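Local coordinates for putative pyruvate dehydrogenase (PDB 3IC3), which is of unknown function, possibly a pyruvate dehydrogenase, and forms a two-chain assembly whose subunits share a beta sheet, at residues A22-L26 with I37-R41. Residues are numbered along the deposited sequence; the frame is centred on the assembly and turned at random.
Sequences AIEVL and IAFMR. With EDO (1,2-ethanediol), chain E.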
loop_
_atom_site.group_PDB
_atom_site.type_symbol
_atom_site.label_atom_id
_atom_site.label_comp_id
_atom_site.label_asym_id
_atom_site.label_seq_id
_atom_site.Cartn_x
_atom_site.Cartn_y
_atom_site.Cartn_z
ATOM N N ALA A 22 -14.887 4.974 8.921
ATOM C CA ALA A 22 -13.881 4.577 7.936
ATOM C C ALA A 22 -12.653 5.484 8.060
ATOM O O ALA A 22 -12.762 6.722 8.105
ATOM C CB ALA A 22 -14.446 4.623 6.501
ATOM N N ILE A 23 -11.485 4.856 8.146
ATOM C CA ILE A 23 -10.222 5.573 8.218
ATOM C C ILE A 23 -9.300 5.186 7.066
ATOM O O ILE A 23 -9.034 4.018 6.837
ATOM C CB ILE A 23 -9.498 5.291 9.543
ATOM C CG1 ILE A 23 -10.429 5.562 10.735
ATOM C CG2 ILE A 23 -8.178 6.135 9.615
ATOM C CD1 ILE A 23 -9.926 4.973 12.068
ATOM N N GLU A 24 -8.816 6.171 6.335
ATOM C CA GLU A 24 -7.880 5.903 5.251
ATOM C C GLU A 24 -6.496 5.544 5.787
ATOM O O GLU A 24 -5.853 6.371 6.396
ATOM C CB GLU A 24 -7.793 7.102 4.324
ATOM C CG GLU A 24 -7.050 6.774 3.033
ATOM C CD GLU A 24 -7.508 7.627 1.842
ATOM O OE1 GLU A 24 -7.872 8.815 2.019
ATOM O OE2 GLU A 24 -7.467 7.086 0.722
ATOM N N VAL A 25 -6.065 4.320 5.509
ATOM C CA VAL A 25 -4.785 3.775 5.934
ATOM C C VAL A 25 -3.667 4.317 5.067
ATOM O O VAL A 25 -2.611 4.694 5.549
ATOM C CB VAL A 25 -4.790 2.209 5.751
ATOM C CG1 VAL A 25 -3.399 1.619 6.047
ATOM C CG2 VAL A 25 -5.851 1.579 6.642
ATOM N N LEU A 26 -3.905 4.358 3.768
ATOM C CA LEU A 26 -2.883 4.775 2.833
ATOM C C LEU A 26 -3.430 5.165 1.492
ATOM O O LEU A 26 -4.482 4.645 1.052
ATOM C CB LEU A 26 -1.844 3.677 2.660
ATOM C CG LEU A 26 -1.985 2.670 1.544
ATOM C CD1 LEU A 26 -0.773 1.839 1.232
ATOM C CD2 LEU A 26 -3.129 1.773 1.957
ATOM N N ILE A 37 3.739 8.046 -1.201
ATOM C CA ILE A 37 2.711 7.393 -0.369
ATOM C C ILE A 37 2.325 8.246 0.839
ATOM O O ILE A 37 3.187 8.911 1.425
ATOM C CB ILE A 37 3.195 6.026 0.119
ATOM C CG1 ILE A 37 3.587 5.127 -1.041
ATOM C CG2 ILE A 37 2.099 5.315 0.928
ATOM C CD1 ILE A 37 4.438 3.928 -0.521
ATOM N N ALA A 38 1.034 8.263 1.184
ATOM C CA ALA A 38 0.520 8.954 2.378
ATOM C C ALA A 38 0.028 7.858 3.330
ATOM O O ALA A 38 -0.845 7.084 2.947
ATOM C CB ALA A 38 -0.642 9.859 2.014
ATOM N N PHE A 39 0.564 7.798 4.549
ATOM C CA PHE A 39 0.078 6.874 5.569
ATOM C C PHE A 39 -0.635 7.575 6.715
ATOM O O PHE A 39 -0.232 8.666 7.135
ATOM C CB PHE A 39 1.219 6.110 6.208
ATOM C CG PHE A 39 1.864 5.087 5.321
ATOM C CD1 PHE A 39 1.230 3.901 5.038
ATOM C CD2 PHE A 39 3.150 5.298 4.843
ATOM C CE1 PHE A 39 1.866 2.928 4.247
ATOM C CE2 PHE A 39 3.781 4.320 4.061
ATOM C CZ PHE A 39 3.126 3.164 3.778
HETATM N N MSE A 40 -1.653 6.918 7.250
HETATM C CA MSE A 40 -2.230 7.329 8.519
HETATM C C MSE A 40 -1.254 7.167 9.639
HETATM O O MSE A 40 -0.329 6.363 9.548
HETATM C CB MSE A 40 -3.477 6.508 8.854
HETATM C CG MSE A 40 -3.251 5.040 9.134
HETATM SE SE MSE A 40 -4.927 4.180 9.636
HETATM C CE MSE A 40 -4.256 2.391 10.007
ATOM N N ARG A 41 -1.502 7.915 10.712
ATOM C CA ARG A 41 -0.691 7.883 11.936
ATOM C C ARG A 41 -0.829 6.564 12.710
ATOM O O ARG A 41 0.180 6.004 13.126
ATOM C CB ARG A 41 -1.070 9.060 12.827
HETATM C C1 EDO E . 3.983 9.533 13.539
HETATM O O1 EDO E . 4.345 10.545 12.598
HETATM C C2 EDO E . 2.543 9.089 13.326
HETATM O O2 EDO E . 2.486 7.661 13.203
#
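Val25 offers its carbonyl oxygen to the Met40 amide from a backbone turned to helical values (phi -77°, psi -43°), a local kink at the open end of an antiparallel beta hairpin. The bond from Met40 N to Val25 O, 3.0 Å long, is nearly straight at the hydrogen, yet the donor sits above the carbonyl plane. The same oxygen also receives a CA-H...O contact from Phe39, while Leu26 CA makes the reciprocal CA-H...O contact to Ala38 O at 3.1 Å, as is usual where two residues, here Leu26 and Phe39, form a non-hydrogen-bonded pair. This hairpin illustrates how a small sheet can grow by dimerisation: Ile23, Glu24 and Leu26 also pair in an antiparallel ladder with a strand of the second subunit, so the sheet runs on across the interface, and Glu24 makes a salt bridge to Arg27 of that subunit.

Leu26 and Phe39 run side by side, Leu26 CB lying 3.9 Å from Phe39 CD1, while Ile37 CG2 covers part of one ring face, 3.6 Å above its plane. Replacing Phe39 with an alanine would probably deprive His59 of the second subunit of its stacking partner and open a gap beside Leu26.

Met40, a selenomethionine, leaves its backbone with CG between N and the carbonyl carbon (chi1 67°), then runs extended past Val25, and Met48 of helix 46-66 touches both residues. Its SE meets Ile23 CG2 at 3.8 Å, and its terminal CE reaches Val25 CG2 at 3.8 Å.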